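Local coordinates for putative branched-chain amino acid aminotransferase IlvE (Streptococcus mutans, PDB 4DQN), which probably catalyses the pyridoxal 5'-phosphate-dependent transfer of amino groups between leucine, isoleucine or valine and 2-oxoglutarate, at residues 179-188 against 243-251; 255-263 against 333-341. One frame throughout, in Å; residues are numbered along the deposited sequence.

Contact 1: 179-188 against 243-251; sequences AAPHGTGAAK and LSPSILPSV
Gly185 and Ser246 touch where two loops of this class IV aminotransferase pass each other, each bent by a type I beta turn (Thr184 to Ala187 and Ser244 to Ile247). No hydrogen bond links the loops; their backbones meet through CA-H...O contacts. Gly185 CA lies 3.3 Å from Ser246 O, and Ala186 CA lies 3.4 Å from Ile247 O. Glycine suits position 185 because its CA, with no side chain, can come this close to Ser246 O, while the small methyl of Ala186 fits beside the carbonyl oxygens of Pro245 and Ile247.

The apolar part joins Leu248 to Lys188, the predicted cofactor-bearing lysine, which carries no cofactor here. Leu248 CD1 rests 3.6 Å from Lys188 CB. The lysine chain runs extended as far as CE, then bends (chi4 63°), leaving NZ 3.9 Å from Leu248 CD2 while it hydrogen-bonds Tyr193 OH.

Polar groups are satisfied mainly from outside the loops. Leu248 N lies too far off line to bond Gly185 O and bonds Glu224 instead. Ser244 and Ser246 both turn their hydroxyls to the carboxylate of Glu223, and Ser244 OG closes an ST turn by accepting from Ser246 N at 2.7 Å, with an N-H...O angle of 153°.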
loop_
_atom_site.group_PDB
_atom_site.type_symbol
_atom_site.label_atom_id
_atom_site.label_comp_id
_atom_site.label_asym_id
_atom_site.label_seq_id
_atom_site.Cartn_x
_atom_site.Cartn_y
_atom_site.Cartn_z
ATOM N N ALA A 179 5.930 -7.646 -3.276
ATOM C CA ALA A 179 6.753 -6.435 -3.328
ATOM C C ALA A 179 7.620 -6.363 -4.586
ATOM O O ALA A 179 7.959 -7.395 -5.185
ATOM C CB ALA A 179 7.624 -6.342 -2.089
ATOM N N ALA A 180 7.974 -5.135 -4.973
ATOM C CA ALA A 180 8.857 -4.874 -6.111
ATOM C C ALA A 180 10.319 -5.053 -5.696
ATOM O O ALA A 180 10.618 -5.028 -4.497
ATOM C CB ALA A 180 8.629 -3.460 -6.610
ATOM N N PRO A 181 11.234 -5.226 -6.676
ATOM C CA PRO A 181 12.665 -5.320 -6.328
ATOM C C PRO A 181 13.188 -4.084 -5.585
ATOM O O PRO A 181 13.976 -4.224 -4.644
ATOM C CB PRO A 181 13.352 -5.450 -7.692
ATOM C CG PRO A 181 12.313 -6.095 -8.576
ATOM C CD PRO A 181 10.991 -5.515 -8.106
ATOM N N HIS A 182 12.756 -2.896 -6.005
ATOM C CA HIS A 182 13.095 -1.665 -5.298
ATOM C C HIS A 182 11.834 -0.967 -4.782
ATOM O O HIS A 182 11.687 0.255 -4.917
ATOM C CB HIS A 182 13.875 -0.721 -6.214
ATOM C CG HIS A 182 15.192 -1.271 -6.667
ATOM N ND1 HIS A 182 15.608 -1.220 -7.982
ATOM C CD2 HIS A 182 16.188 -1.882 -5.980
ATOM C CE1 HIS A 182 16.802 -1.780 -8.087
ATOM N NE2 HIS A 182 17.175 -2.192 -6.887
ATOM N N GLY A 183 10.932 -1.752 -4.191
ATOM C CA GLY A 183 9.682 -1.235 -3.652
ATOM C C GLY A 183 9.753 -1.109 -2.140
ATOM O O GLY A 183 10.792 -0.710 -1.593
ATOM N N THR A 184 8.659 -1.464 -1.465
ATOM C CA THR A 184 8.555 -1.293 -0.012
ATOM C C THR A 184 8.610 -2.617 0.749
ATOM O O THR A 184 8.161 -2.693 1.898
ATOM C CB THR A 184 7.259 -0.548 0.369
ATOM O OG1 THR A 184 6.123 -1.210 -0.215
ATOM C CG2 THR A 184 7.312 0.891 -0.139
ATOM N N GLY A 185 9.164 -3.648 0.112
ATOM C CA GLY A 185 9.168 -4.993 0.673
ATOM C C GLY A 185 9.833 -5.154 2.035
ATOM O O GLY A 185 9.422 -6.004 2.842
ATOM N N ALA A 186 10.865 -4.349 2.287
ATOM C CA ALA A 186 11.628 -4.436 3.540
ATOM C C ALA A 186 11.032 -3.516 4.612
ATOM O O ALA A 186 11.613 -3.322 5.693
ATOM C CB ALA A 186 13.097 -4.095 3.288
ATOM N N ALA A 187 9.870 -2.950 4.297
ATOM C CA ALA A 187 9.152 -2.065 5.210
ATOM C C ALA A 187 7.808 -2.699 5.573
ATOM O O ALA A 187 7.092 -3.184 4.692
ATOM C CB ALA A 187 8.945 -0.685 4.549
ATOM N N LYS A 188 7.462 -2.711 6.862
ATOM C CA LYS A 188 6.191 -3.303 7.293
ATOM C C LYS A 188 5.041 -2.331 7.029
ATOM O O LYS A 188 4.552 -1.660 7.949
ATOM C CB LYS A 188 6.248 -3.670 8.783
ATOM C CG LYS A 188 5.279 -4.779 9.210
ATOM C CD LYS A 188 5.738 -5.373 10.536
ATOM C CE LYS A 188 4.818 -6.482 11.012
ATOM N NZ LYS A 188 4.793 -7.640 10.068
ATOM N N LEU A 243 18.172 -13.823 2.380
ATOM C CA LEU A 243 18.521 -12.423 2.518
ATOM C C LEU A 243 18.259 -11.675 1.214
ATOM O O LEU A 243 18.908 -11.922 0.193
ATOM C CB LEU A 243 19.990 -12.283 2.902
ATOM C CG LEU A 243 20.537 -10.854 2.949
ATOM C CD1 LEU A 243 19.622 -9.913 3.756
ATOM C CD2 LEU A 243 21.935 -10.895 3.530
ATOM N N SER A 244 17.309 -10.752 1.252
ATOM C CA SER A 244 17.055 -9.881 0.114
ATOM C C SER A 244 16.656 -8.522 0.645
ATOM O O SER A 244 16.136 -8.424 1.755
ATOM C CB SER A 244 15.946 -10.454 -0.774
ATOM O OG SER A 244 15.153 -9.417 -1.343
ATOM N N PRO A 245 16.905 -7.466 -0.144
ATOM C CA PRO A 245 16.486 -6.108 0.221
ATOM C C PRO A 245 14.991 -5.905 -0.010
ATOM O O PRO A 245 14.488 -4.789 0.161
ATOM C CB PRO A 245 17.266 -5.238 -0.767
ATOM C CG PRO A 245 17.437 -6.114 -1.977
ATOM C CD PRO A 245 17.636 -7.498 -1.427
ATOM N N SER A 246 14.307 -6.975 -0.418
ATOM C CA SER A 246 12.884 -6.939 -0.743
ATOM C C SER A 246 12.104 -7.699 0.339
ATOM O O SER A 246 10.872 -7.787 0.309
ATOM C CB SER A 246 12.656 -7.566 -2.131
ATOM O OG SER A 246 11.276 -7.653 -2.449
ATOM N N ILE A 247 12.845 -8.230 1.304
ATOM C CA ILE A 247 12.284 -9.056 2.370
ATOM C C ILE A 247 12.128 -8.259 3.673
ATOM O O ILE A 247 13.000 -7.461 4.029
ATOM C CB ILE A 247 13.208 -10.285 2.614
ATOM C CG1 ILE A 247 13.075 -11.290 1.462
ATOM C CG2 ILE A 247 12.925 -10.951 3.955
ATOM C CD1 ILE A 247 14.140 -12.384 1.500
ATOM N N LEU A 248 11.011 -8.463 4.369
ATOM C CA LEU A 248 10.841 -7.916 5.713
ATOM C C LEU A 248 11.657 -8.734 6.710
ATOM O O LEU A 248 11.412 -9.925 6.884
ATOM C CB LEU A 248 9.374 -7.953 6.140
ATOM C CG LEU A 248 9.177 -7.524 7.600
ATOM C CD1 LEU A 248 8.717 -6.085 7.653
ATOM C CD2 LEU A 248 8.209 -8.435 8.343
ATOM N N PRO A 249 12.621 -8.093 7.386
ATOM C CA PRO A 249 13.433 -8.820 8.369
ATOM C C PRO A 249 12.687 -9.009 9.698
ATOM O O PRO A 249 12.499 -8.033 10.435
ATOM C CB PRO A 249 14.649 -7.903 8.561
ATOM C CG PRO A 249 14.193 -6.515 8.123
ATOM C CD PRO A 249 12.846 -6.639 7.440
ATOM N N SER A 250 12.263 -10.237 10.002
ATOM C CA SER A 250 11.491 -10.475 11.227
ATOM C C SER A 250 12.379 -10.555 12.473
ATOM O O SER A 250 13.538 -10.989 12.407
ATOM C CB SER A 250 10.576 -11.705 11.098
ATOM O OG SER A 250 11.227 -12.912 11.452
ATOM N N VAL A 251 11.847 -10.097 13.601
ATOM C CA VAL A 251 12.562 -10.186 14.877
ATOM C C VAL A 251 12.776 -11.661 15.222
ATOM O O VAL A 251 13.811 -12.059 15.765
ATOM C CB VAL A 251 11.769 -9.477 15.988
ATOM C CG1 VAL A 251 12.555 -9.463 17.290
ATOM C CG2 VAL A 251 11.447 -8.050 15.572
#

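Contact 2: 255-263 against 333-341; sequences SLLYLAEHR and VKAPEGWIY
The Tyr258 ring is held between two residues: Trp339 CZ2 sits 3.4 Å above one face, near the rim, and His262 CD2 lies over the centre of the opposite face. The Tyr258 and Trp339 rings meet obliquely, their planes at 57°. On the indole, Pro336 CG lies 3.4 Å above the centre of one face, Ser255 OG, hydrogen-bonded to Val251 O, is over the other, and Tyr258 CB lies at the edge. A chi1 of -173° sets CG opposite the backbone N and carries the Tyr258 ring out to Pro336, where Tyr258 CE1 is 3.6 Å from Pro336 CG. Leu259 CD2 adds branched bulk, 3.9 Å from Trp339 CH2, and covers a face of the Arg263 guanidinium.

Lys334 O meets that guanidinium at its edge, bonded to Arg263 NH2, though the bond is doubtfully short and strongly bent. Arg263 NE forms a salt bridge with Glu324 of helix 316-329. A water joins Tyr258 OH to Glu337 O. Gly338 suits its place in the type II turn Pro336 to Trp339 because phi is positive. Aromatic and proline packing thus fastens helix 251-262 to the C-terminal loop entering strand 340-342, an outermost strand of the chain's seven-stranded antiparallel sheet.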
loop_
_atom_site.group_PDB
_atom_site.type_symbol
_atom_site.label_atom_id
_atom_site.label_comp_id
_atom_site.label_asym_id
_atom_site.label_seq_id
_atom_site.Cartn_x
_atom_site.Cartn_y
_atom_site.Cartn_z
ATOM N N SER A 255 16.329 -13.597 16.020
ATOM C CA SER A 255 16.387 -14.354 17.273
ATOM C C SER A 255 16.768 -15.822 17.048
ATOM O O SER A 255 17.566 -16.384 17.807
ATOM C CB SER A 255 15.041 -14.253 17.992
ATOM O OG SER A 255 14.758 -12.895 18.300
ATOM N N LEU A 256 16.200 -16.435 16.009
ATOM C CA LEU A 256 16.480 -17.832 15.677
ATOM C C LEU A 256 17.911 -17.997 15.177
ATOM O O LEU A 256 18.600 -18.952 15.554
ATOM C CB LEU A 256 15.480 -18.363 14.640
ATOM C CG LEU A 256 14.085 -18.648 15.217
ATOM C CD1 LEU A 256 13.116 -19.129 14.159
ATOM C CD2 LEU A 256 14.176 -19.674 16.359
ATOM N N LEU A 257 18.346 -17.066 14.335
ATOM C CA LEU A 257 19.740 -16.983 13.898
ATOM C C LEU A 257 20.671 -16.990 15.103
ATOM O O LEU A 257 21.669 -17.727 15.152
ATOM C CB LEU A 257 19.942 -15.666 13.156
ATOM C CG LEU A 257 20.364 -15.589 11.686
ATOM C CD1 LEU A 257 20.337 -16.926 10.981
ATOM C CD2 LEU A 257 19.498 -14.569 10.957
ATOM N N TYR A 258 20.338 -16.135 16.063
ATOM C CA TYR A 258 21.130 -15.958 17.268
ATOM C C TYR A 258 21.152 -17.240 18.091
ATOM O O TYR A 258 22.220 -17.723 18.457
ATOM C CB TYR A 258 20.552 -14.804 18.086
ATOM C CG TYR A 258 21.369 -14.405 19.289
ATOM C CD1 TYR A 258 21.332 -15.148 20.464
ATOM C CD2 TYR A 258 22.156 -13.270 19.261
ATOM C CE1 TYR A 258 22.077 -14.777 21.565
ATOM C CE2 TYR A 258 22.906 -12.891 20.357
ATOM C CZ TYR A 258 22.857 -13.644 21.507
ATOM O OH TYR A 258 23.594 -13.255 22.606
ATOM N N LEU A 259 19.977 -17.798 18.377
ATOM C CA LEU A 259 19.900 -18.984 19.237
ATOM C C LEU A 259 20.530 -20.206 18.576
ATOM O O LEU A 259 21.238 -20.967 19.233
ATOM C CB LEU A 259 18.457 -19.279 19.652
ATOM C CG LEU A 259 17.782 -18.160 20.451
ATOM C CD1 LEU A 259 16.327 -18.489 20.739
ATOM C CD2 LEU A 259 18.551 -17.900 21.751
ATOM N N ALA A 260 20.294 -20.386 17.280
ATOM C CA ALA A 260 20.912 -21.491 16.544
ATOM C C ALA A 260 22.428 -21.523 16.753
ATOM O O ALA A 260 23.013 -22.583 17.016
ATOM C CB ALA A 260 20.576 -21.397 15.055
ATOM N N GLU A 261 23.062 -20.360 16.639
ATOM C CA GLU A 261 24.504 -20.261 16.840
ATOM C C GLU A 261 24.883 -20.395 18.311
ATOM O O GLU A 261 25.659 -21.280 18.683
ATOM C CB GLU A 261 25.049 -18.932 16.289
ATOM C CG GLU A 261 26.574 -18.769 16.455
ATOM C CD GLU A 261 27.110 -17.465 15.886
ATOM O OE1 GLU A 261 26.369 -16.772 15.151
ATOM O OE2 GLU A 261 28.278 -17.128 16.172
ATOM N N HIS A 262 24.338 -19.519 19.152
ATOM C CA HIS A 262 24.863 -19.365 20.515
ATOM C C HIS A 262 24.351 -20.395 21.523
ATOM O O HIS A 262 24.905 -20.528 22.619
ATOM C CB HIS A 262 24.645 -17.928 21.011
ATOM C CG HIS A 262 25.350 -16.898 20.181
ATOM N ND1 HIS A 262 26.723 -16.840 20.083
ATOM C CD2 HIS A 262 24.875 -15.903 19.392
ATOM C CE1 HIS A 262 27.065 -15.848 19.277
ATOM N NE2 HIS A 262 25.961 -15.265 18.844
ATOM N N ARG A 263 23.297 -21.121 21.165
ATOM C CA ARG A 263 22.767 -22.161 22.043
ATOM C C ARG A 263 23.027 -23.541 21.458
ATOM O O ARG A 263 23.237 -24.515 22.193
ATOM C CB ARG A 263 21.257 -21.982 22.249
ATOM C CG ARG A 263 20.852 -20.672 22.902
ATOM C CD ARG A 263 21.336 -20.643 24.325
ATOM N NE ARG A 263 20.402 -19.937 25.199
ATOM C CZ ARG A 263 20.515 -18.648 25.444
ATOM N NH1 ARG A 263 21.507 -18.009 24.879
ATOM N NH2 ARG A 263 19.687 -18.007 26.244
ATOM N N VAL A 333 13.431 -20.149 30.221
ATOM C CA VAL A 333 14.814 -20.402 29.799
ATOM C C VAL A 333 15.622 -19.107 29.915
ATOM O O VAL A 333 15.109 -18.040 29.583
ATOM C CB VAL A 333 14.869 -20.950 28.338
ATOM C CG1 VAL A 333 16.302 -21.066 27.840
ATOM C CG2 VAL A 333 14.190 -22.305 28.246
ATOM N N LYS A 334 16.868 -19.177 30.400
ATOM C CA LYS A 334 17.686 -17.961 30.544
ATOM C C LYS A 334 17.828 -17.225 29.214
ATOM O O LYS A 334 18.133 -17.840 28.182
ATOM C CB LYS A 334 19.086 -18.274 31.069
ATOM C CG LYS A 334 19.822 -17.033 31.587
ATOM C CD LYS A 334 21.339 -17.214 31.542
ATOM C CE LYS A 334 22.052 -16.368 32.584
ATOM N NZ LYS A 334 21.543 -14.978 32.719
ATOM N N ALA A 335 17.631 -15.909 29.244
ATOM C CA ALA A 335 17.615 -15.107 28.017
ATOM C C ALA A 335 18.985 -14.597 27.647
ATOM O O ALA A 335 19.841 -14.422 28.518
ATOM C CB ALA A 335 16.688 -13.924 28.188
ATOM N N PRO A 336 19.200 -14.323 26.351
ATOM C CA PRO A 336 20.405 -13.561 26.024
ATOM C C PRO A 336 20.314 -12.189 26.681
ATOM O O PRO A 336 19.202 -11.738 26.992
ATOM C CB PRO A 336 20.329 -13.420 24.494
ATOM C CG PRO A 336 19.517 -14.607 24.046
ATOM C CD PRO A 336 18.487 -14.792 25.144
ATOM N N GLU A 337 21.455 -11.540 26.899
ATOM C CA GLU A 337 21.484 -10.192 27.460
ATOM C C GLU A 337 20.669 -9.201 26.622
ATOM O O GLU A 337 20.776 -9.186 25.397
ATOM C CB GLU A 337 22.930 -9.706 27.545
ATOM C CG GLU A 337 23.154 -8.567 28.517
ATOM C CD GLU A 337 23.138 -9.035 29.960
ATOM O OE1 GLU A 337 22.866 -10.238 30.202
ATOM O OE2 GLU A 337 23.401 -8.199 30.854
ATOM N N GLY A 338 19.844 -8.394 27.286
ATOM C CA GLY A 338 19.129 -7.310 26.628
ATOM C C GLY A 338 17.841 -7.668 25.906
ATOM O O GLY A 338 17.192 -6.786 25.350
ATOM N N TRP A 339 17.465 -8.945 25.893
ATOM C CA TRP A 339 16.271 -9.378 25.160
ATOM C C TRP A 339 14.957 -9.171 25.899
ATOM O O TRP A 339 13.934 -8.847 25.288
ATOM C CB TRP A 339 16.367 -10.855 24.771
ATOM C CG TRP A 339 17.249 -11.130 23.594
ATOM C CD1 TRP A 339 18.262 -10.345 23.117
ATOM C CD2 TRP A 339 17.203 -12.283 22.751
ATOM N NE1 TRP A 339 18.851 -10.947 22.028
ATOM C CE2 TRP A 339 18.218 -12.138 21.783
ATOM C CE3 TRP A 339 16.402 -13.432 22.725
ATOM C CZ2 TRP A 339 18.450 -13.103 20.787
ATOM C CZ3 TRP A 339 16.636 -14.390 21.742
ATOM C CH2 TRP A 339 17.656 -14.217 20.788
ATOM N N ILE A 340 14.964 -9.399 27.205
ATOM C CA ILE A 340 13.728 -9.350 27.967
ATOM C C ILE A 340 13.516 -7.977 28.593
ATOM O O ILE A 340 14.435 -7.400 29.171
ATOM C CB ILE A 340 13.709 -10.410 29.077
ATOM C CG1 ILE A 340 13.969 -11.807 28.501
ATOM C CG2 ILE A 340 12.389 -10.366 29.831
ATOM C CD1 ILE A 340 13.027 -12.240 27.364
ATOM N N TYR A 341 12.302 -7.455 28.455
ATOM C CA TYR A 341 11.923 -6.178 29.047
ATOM C C TYR A 341 10.722 -6.412 29.952
ATOM O O TYR A 341 9.592 -6.585 29.467
ATOM C CB TYR A 341 11.520 -5.189 27.961
ATOM C CG TYR A 341 12.653 -4.581 27.183
ATOM C CD1 TYR A 341 13.427 -5.349 26.322
ATOM C CD2 TYR A 341 12.927 -3.224 27.284
ATOM C CE1 TYR A 341 14.445 -4.782 25.599
ATOM C CE2 TYR A 341 13.943 -2.651 26.569
ATOM C CZ TYR A 341 14.702 -3.431 25.729
ATOM O OH TYR A 341 15.724 -2.846 25.008
HETATM O O HOH W 1 22.913 -10.266 23.273
#

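Overall arrangement
The two contacts follow one another along the chain, both segments of contact 1 preceding those of contact 2, and their centres are 24 Å apart. Helix 251-262 connects them: loop 243-251 leads into it, and residues 255-262 form its later part. Each contact also reaches the seven-stranded antiparallel sheet, contact 1 where Lys188 pairs with Phe61 on strand 59-68, contact 2 through strand 340-342, which lies beside strand 74-77. Strand 238-241 of the nine-stranded mixed sheet precedes loop 243-251 and packs under the helix. The pair therefore ties the two sheets together at separate places, contact 1 by the predicted cofactor lysine and near the second subunit, contact 2 away from both.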